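PDB 3W1Z: heat shock protein 16 from Schizosaccharomyces pombe, which probably acts as a small heat shock chaperone that binds unfolded proteins, its alpha-crystallin domains assembling into a 16-subunit oligomer. Local coordinates for residues Tyr66-Asn79 and Arg95-Pro107. Residues are numbered along the deposited sequence; the frame is centred on the assembly and turned at random.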
loop_
_atom_site.group_PDB
_atom_site.type_symbol
_atom_site.label_atom_id
_atom_site.label_comp_id
_atom_site.label_asym_id
_atom_site.label_seq_id
_atom_site.Cartn_x
_atom_site.Cartn_y
_atom_site.Cartn_z
ATOM N N TYR B 66 19.472 -23.322 -21.257
ATOM C CA TYR B 66 18.059 -23.062 -21.491
ATOM C C TYR B 66 17.236 -24.306 -21.172
ATOM O O TYR B 66 17.505 -25.388 -21.700
ATOM C CB TYR B 66 17.846 -22.643 -22.948
ATOM C CG TYR B 66 16.409 -22.356 -23.315
ATOM C CD1 TYR B 66 15.908 -21.061 -23.284
ATOM C CD2 TYR B 66 15.552 -23.381 -23.698
ATOM C CE1 TYR B 66 14.597 -20.799 -23.620
ATOM C CE2 TYR B 66 14.243 -23.129 -24.031
ATOM C CZ TYR B 66 13.768 -21.839 -23.990
ATOM O OH TYR B 66 12.458 -21.596 -24.330
ATOM N N ASP B 67 16.251 -24.157 -20.292
ATOM C CA ASP B 67 15.342 -25.255 -19.989
ATOM C C ASP B 67 13.892 -24.780 -19.916
ATOM O O ASP B 67 13.551 -23.943 -19.073
ATOM C CB ASP B 67 15.737 -25.929 -18.674
ATOM C CG ASP B 67 14.947 -27.198 -18.408
ATOM O OD1 ASP B 67 14.362 -27.749 -19.363
ATOM O OD2 ASP B 67 14.923 -27.648 -17.246
ATOM N N SER B 68 13.056 -25.323 -20.802
ATOM C CA SER B 68 11.608 -25.083 -20.814
ATOM C C SER B 68 11.198 -23.629 -20.581
ATOM O O SER B 68 10.541 -23.315 -19.591
ATOM C CB SER B 68 10.911 -25.985 -19.792
ATOM O OG SER B 68 11.352 -25.700 -18.475
ATOM N N GLY B 69 11.568 -22.752 -21.506
ATOM C CA GLY B 69 11.171 -21.359 -21.434
ATOM C C GLY B 69 11.926 -20.500 -20.434
ATOM O O GLY B 69 11.574 -19.339 -20.229
ATOM N N LYS B 70 12.959 -21.053 -19.807
ATOM C CA LYS B 70 13.746 -20.284 -18.843
ATOM C C LYS B 70 15.240 -20.279 -19.157
ATOM O O LYS B 70 15.889 -21.325 -19.172
ATOM C CB LYS B 70 13.498 -20.776 -17.413
ATOM C CG LYS B 70 12.076 -20.549 -16.925
ATOM C CD LYS B 70 11.956 -20.742 -15.420
ATOM C CE LYS B 70 10.524 -20.522 -14.954
ATOM N NZ LYS B 70 10.403 -20.543 -13.471
ATOM N N LEU B 71 15.778 -19.088 -19.406
ATOM C CA LEU B 71 17.194 -18.925 -19.706
ATOM C C LEU B 71 17.984 -18.591 -18.445
ATOM O O LEU B 71 17.614 -17.689 -17.689
ATOM C CB LEU B 71 17.395 -17.827 -20.752
ATOM C CG LEU B 71 18.827 -17.614 -21.249
ATOM C CD1 LEU B 71 19.296 -18.812 -22.062
ATOM C CD2 LEU B 71 18.934 -16.329 -22.059
ATOM N N THR B 72 19.072 -19.322 -18.226
ATOM C CA THR B 72 19.915 -19.116 -17.055
ATOM C C THR B 72 21.367 -18.844 -17.436
ATOM O O THR B 72 21.985 -19.609 -18.183
ATOM C CB THR B 72 19.866 -20.325 -16.099
ATOM O OG1 THR B 72 18.536 -20.483 -15.590
ATOM C CG2 THR B 72 20.826 -20.126 -14.933
ATOM N N ILE B 73 21.897 -17.738 -16.921
ATOM C CA ILE B 73 23.305 -17.408 -17.073
ATOM C C ILE B 73 23.959 -17.471 -15.704
ATOM O O ILE B 73 23.572 -16.737 -14.800
ATOM C CB ILE B 73 23.505 -15.986 -17.629
ATOM C CG1 ILE B 73 22.750 -15.801 -18.949
ATOM C CG2 ILE B 73 24.985 -15.686 -17.796
ATOM C CD1 ILE B 73 21.380 -15.168 -18.790
ATOM N N SER B 74 24.948 -18.340 -15.541
ATOM C CA SER B 74 25.595 -18.470 -14.241
ATOM C C SER B 74 27.111 -18.533 -14.350
ATOM O O SER B 74 27.658 -18.691 -15.439
ATOM C CB SER B 74 25.055 -19.682 -13.477
ATOM O OG SER B 74 25.312 -20.885 -14.177
ATOM N N GLY B 75 27.787 -18.394 -13.218
ATOM C CA GLY B 75 29.236 -18.383 -13.217
ATOM C C GLY B 75 29.836 -17.810 -11.952
ATOM O O GLY B 75 29.217 -17.825 -10.889
ATOM N N GLU B 76 31.056 -17.301 -12.075
ATOM C CA GLU B 76 31.799 -16.813 -10.925
ATOM C C GLU B 76 32.553 -15.534 -11.271
ATOM O O GLU B 76 33.090 -15.400 -12.372
ATOM C CB GLU B 76 32.785 -17.888 -10.469
ATOM C CG GLU B 76 33.391 -17.666 -9.097
ATOM C CD GLU B 76 34.334 -18.786 -8.704
ATOM O OE1 GLU B 76 35.133 -19.218 -9.561
ATOM O OE2 GLU B 76 34.271 -19.242 -7.542
ATOM N N VAL B 77 32.583 -14.593 -10.335
ATOM C CA VAL B 77 33.451 -13.433 -10.466
ATOM C C VAL B 77 34.531 -13.525 -9.399
ATOM O O VAL B 77 34.270 -13.332 -8.213
ATOM C CB VAL B 77 32.681 -12.112 -10.306
ATOM C CG1 VAL B 77 33.600 -10.931 -10.590
ATOM C CG2 VAL B 77 31.480 -12.083 -11.235
ATOM N N VAL B 78 35.750 -13.817 -9.836
ATOM C CA VAL B 78 36.862 -14.036 -8.924
ATOM C C VAL B 78 37.580 -12.728 -8.624
ATOM O O VAL B 78 37.810 -11.918 -9.521
ATOM C CB VAL B 78 37.868 -15.059 -9.510
ATOM C CG1 VAL B 78 39.138 -15.119 -8.675
ATOM C CG2 VAL B 78 37.228 -16.434 -9.611
ATOM N N ASN B 79 37.940 -12.529 -7.360
ATOM C CA ASN B 79 38.740 -11.376 -6.989
ATOM C C ASN B 79 40.205 -11.771 -7.071
ATOM O O ASN B 79 40.702 -12.538 -6.245
ATOM C CB ASN B 79 38.391 -10.927 -5.569
ATOM C CG ASN B 79 39.133 -9.671 -5.151
ATOM O OD1 ASN B 79 39.674 -8.947 -5.986
ATOM N ND2 ASN B 79 39.155 -9.406 -3.849
ATOM N N ARG B 95 34.064 -2.939 -6.192
ATOM C CA ARG B 95 33.760 -4.164 -6.931
ATOM C C ARG B 95 33.191 -5.270 -6.052
ATOM O O ARG B 95 33.621 -5.466 -4.918
ATOM C CB ARG B 95 34.989 -4.670 -7.696
ATOM C CG ARG B 95 35.378 -3.810 -8.889
ATOM C CD ARG B 95 36.459 -4.478 -9.724
ATOM N NE ARG B 95 35.963 -5.660 -10.424
ATOM C CZ ARG B 95 36.736 -6.647 -10.870
ATOM N NH1 ARG B 95 38.048 -6.605 -10.679
ATOM N NH2 ARG B 95 36.197 -7.682 -11.497
ATOM N N ARG B 96 32.215 -5.990 -6.593
ATOM C CA ARG B 96 31.581 -7.089 -5.878
ATOM C C ARG B 96 31.974 -8.417 -6.509
ATOM O O ARG B 96 31.884 -8.584 -7.724
ATOM C CB ARG B 96 30.059 -6.927 -5.883
ATOM C CG ARG B 96 29.580 -5.622 -5.266
ATOM C CD ARG B 96 29.917 -5.553 -3.783
ATOM N NE ARG B 96 29.721 -4.211 -3.240
ATOM C CZ ARG B 96 30.708 -3.356 -2.982
ATOM N NH1 ARG B 96 31.967 -3.705 -3.206
ATOM N NH2 ARG B 96 30.435 -2.155 -2.491
ATOM N N PHE B 97 32.415 -9.358 -5.680
ATOM C CA PHE B 97 32.893 -10.644 -6.174
ATOM C C PHE B 97 32.112 -11.820 -5.600
ATOM O O PHE B 97 31.541 -11.734 -4.512
ATOM C CB PHE B 97 34.383 -10.810 -5.869
ATOM C CG PHE B 97 35.250 -9.756 -6.490
ATOM C CD1 PHE B 97 35.611 -9.839 -7.824
ATOM C CD2 PHE B 97 35.702 -8.683 -5.742
ATOM C CE1 PHE B 97 36.410 -8.872 -8.401
ATOM C CE2 PHE B 97 36.503 -7.712 -6.313
ATOM C CZ PHE B 97 36.856 -7.807 -7.645
ATOM N N GLY B 98 32.089 -12.918 -6.347
ATOM C CA GLY B 98 31.413 -14.123 -5.909
ATOM C C GLY B 98 30.836 -14.886 -7.082
ATOM O O GLY B 98 31.199 -14.645 -8.233
ATOM N N SER B 99 29.931 -15.812 -6.787
ATOM C CA SER B 99 29.224 -16.542 -7.827
ATOM C C SER B 99 27.988 -15.757 -8.247
ATOM O O SER B 99 27.328 -15.136 -7.415
ATOM C CB SER B 99 28.821 -17.928 -7.326
ATOM O OG SER B 99 28.082 -17.836 -6.121
ATOM N N PHE B 100 27.684 -15.775 -9.540
ATOM C CA PHE B 100 26.495 -15.098 -10.040
ATOM C C PHE B 100 25.552 -16.068 -10.741
ATOM O O PHE B 100 25.992 -17.012 -11.397
ATOM C CB PHE B 100 26.873 -13.946 -10.980
ATOM C CG PHE B 100 27.529 -14.385 -12.263
ATOM C CD1 PHE B 100 28.908 -14.475 -12.355
ATOM C CD2 PHE B 100 26.768 -14.691 -13.382
ATOM C CE1 PHE B 100 29.515 -14.871 -13.533
ATOM C CE2 PHE B 100 27.368 -15.091 -14.560
ATOM C CZ PHE B 100 28.743 -15.180 -14.637
ATOM N N SER B 101 24.254 -15.838 -10.582
ATOM C CA SER B 101 23.251 -16.564 -11.345
ATOM C C SER B 101 22.087 -15.640 -11.678
ATOM O O SER B 101 21.600 -14.903 -10.821
ATOM C CB SER B 101 22.758 -17.789 -10.573
ATOM O OG SER B 101 22.079 -18.694 -11.428
ATOM N N ARG B 102 21.650 -15.680 -12.931
ATOM C CA ARG B 102 20.521 -14.882 -13.379
ATOM C C ARG B 102 19.600 -15.741 -14.232
ATOM O O ARG B 102 20.006 -16.261 -15.272
ATOM C CB ARG B 102 21.000 -13.666 -14.176
ATOM C CG ARG B 102 19.887 -12.722 -14.618
ATOM C CD ARG B 102 19.239 -12.024 -13.429
ATOM N NE ARG B 102 18.142 -11.150 -13.837
ATOM C CZ ARG B 102 18.252 -9.836 -14.006
ATOM N NH1 ARG B 102 19.413 -9.231 -13.798
ATOM N NH2 ARG B 102 17.196 -9.125 -14.378
ATOM N N THR B 103 18.361 -15.892 -13.784
ATOM C CA THR B 103 17.375 -16.657 -14.530
ATOM C C THR B 103 16.240 -15.750 -14.977
ATOM O O THR B 103 15.666 -15.019 -14.172
ATOM C CB THR B 103 16.788 -17.804 -13.688
ATOM O OG1 THR B 103 17.850 -18.594 -13.139
ATOM C CG2 THR B 103 15.894 -18.687 -14.544
ATOM N N ILE B 104 15.929 -15.782 -16.267
ATOM C CA ILE B 104 14.764 -15.067 -16.769
ATOM C C ILE B 104 13.844 -16.011 -17.533
ATOM O O ILE B 104 14.302 -16.865 -18.291
ATOM C CB ILE B 104 15.147 -13.865 -17.662
ATOM C CG1 ILE B 104 16.000 -14.314 -18.851
ATOM C CG2 ILE B 104 15.875 -12.804 -16.850
ATOM C CD1 ILE B 104 16.299 -13.204 -19.839
ATOM N N THR B 105 12.544 -15.866 -17.313
ATOM C CA THR B 105 11.568 -16.635 -18.063
ATOM C C THR B 105 11.273 -15.887 -19.352
ATOM O O THR B 105 10.796 -14.760 -19.320
ATOM C CB THR B 105 10.260 -16.806 -17.271
ATOM O OG1 THR B 105 10.535 -17.437 -16.015
ATOM C CG2 THR B 105 9.270 -17.652 -18.055
ATOM N N ILE B 106 11.566 -16.500 -20.492
ATOM C CA ILE B 106 11.323 -15.833 -21.764
ATOM C C ILE B 106 9.888 -16.049 -22.247
ATOM O O ILE B 106 9.429 -17.184 -22.369
ATOM C CB ILE B 106 12.358 -16.230 -22.840
ATOM C CG1 ILE B 106 12.647 -17.731 -22.791
ATOM C CG2 ILE B 106 13.650 -15.454 -22.640
ATOM C CD1 ILE B 106 11.843 -18.541 -23.777
ATOM N N PRO B 107 9.165 -14.946 -22.493
ATOM C CA PRO B 107 7.754 -14.993 -22.879
ATOM C C PRO B 107 7.573 -15.094 -24.386
ATOM O O PRO B 107 6.847 -14.292 -24.973
ATOM C CB PRO B 107 7.216 -13.643 -22.384
ATOM C CG PRO B 107 8.445 -12.815 -21.985
ATOM C CD PRO B 107 9.657 -13.562 -22.440
HETATM O O HOH W 1 37.359 -10.447 -11.559
#
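Phe100 and Gly75 form a hydrogen-bonded antiparallel pair in which an aromatic ring lies across a glycine, a good example of how a residue without a side chain makes room on a neighbouring strand. With CG lodged between backbone N and carbonyl carbon (chi1 66°), the Phe100 ring folds back over the partner strand. One face receives Gly75 CA in a CH-pi contact, 3.8 Å from the ring centroid, and a CB on Gly75 would collide with CZ. Val77 continues the packing crosswise, its CG2 branch meeting Phe100 CD1 at 3.7 Å while CG1 meets Phe97 CD1.

Beyond the paired strands, Phe97 meets Asn79 with a face and Arg95 with an edge. Asn79, its CG anti to the backbone N (chi1 -176°), lays its amide 9° from parallel over the ring, with CB 3.5 Å from the centroid; the ring edge, at CE1, points into the face of the Arg95 guanidinium. Replacing Phe97 by an alanine is likely to remove both surfaces and open a gap between Asn79 and Arg95, though their polar bonds could remain. A water linking Val78 O to Arg95 NH2 also bridges the segments here.

On the sheet face bearing Lys70 and Ser74, Thr72 OG1 and Thr103 OG1 share a hydrogen bond of 3.2 Å. At the far end, Ile106 CD1 abuts the Tyr66 ring edge, 3.6 Å from CE1.

Strand 70-77 is the middle of three, between 62-67 and 98-105, and Leu71 and Ile73 pack on strand 123-129 in the opposing sheet of the alpha-crystallin sandwich. Arg95 forms a salt bridge with Glu53 of a neighbouring subunit, and Tyr66 carries the sheet into another.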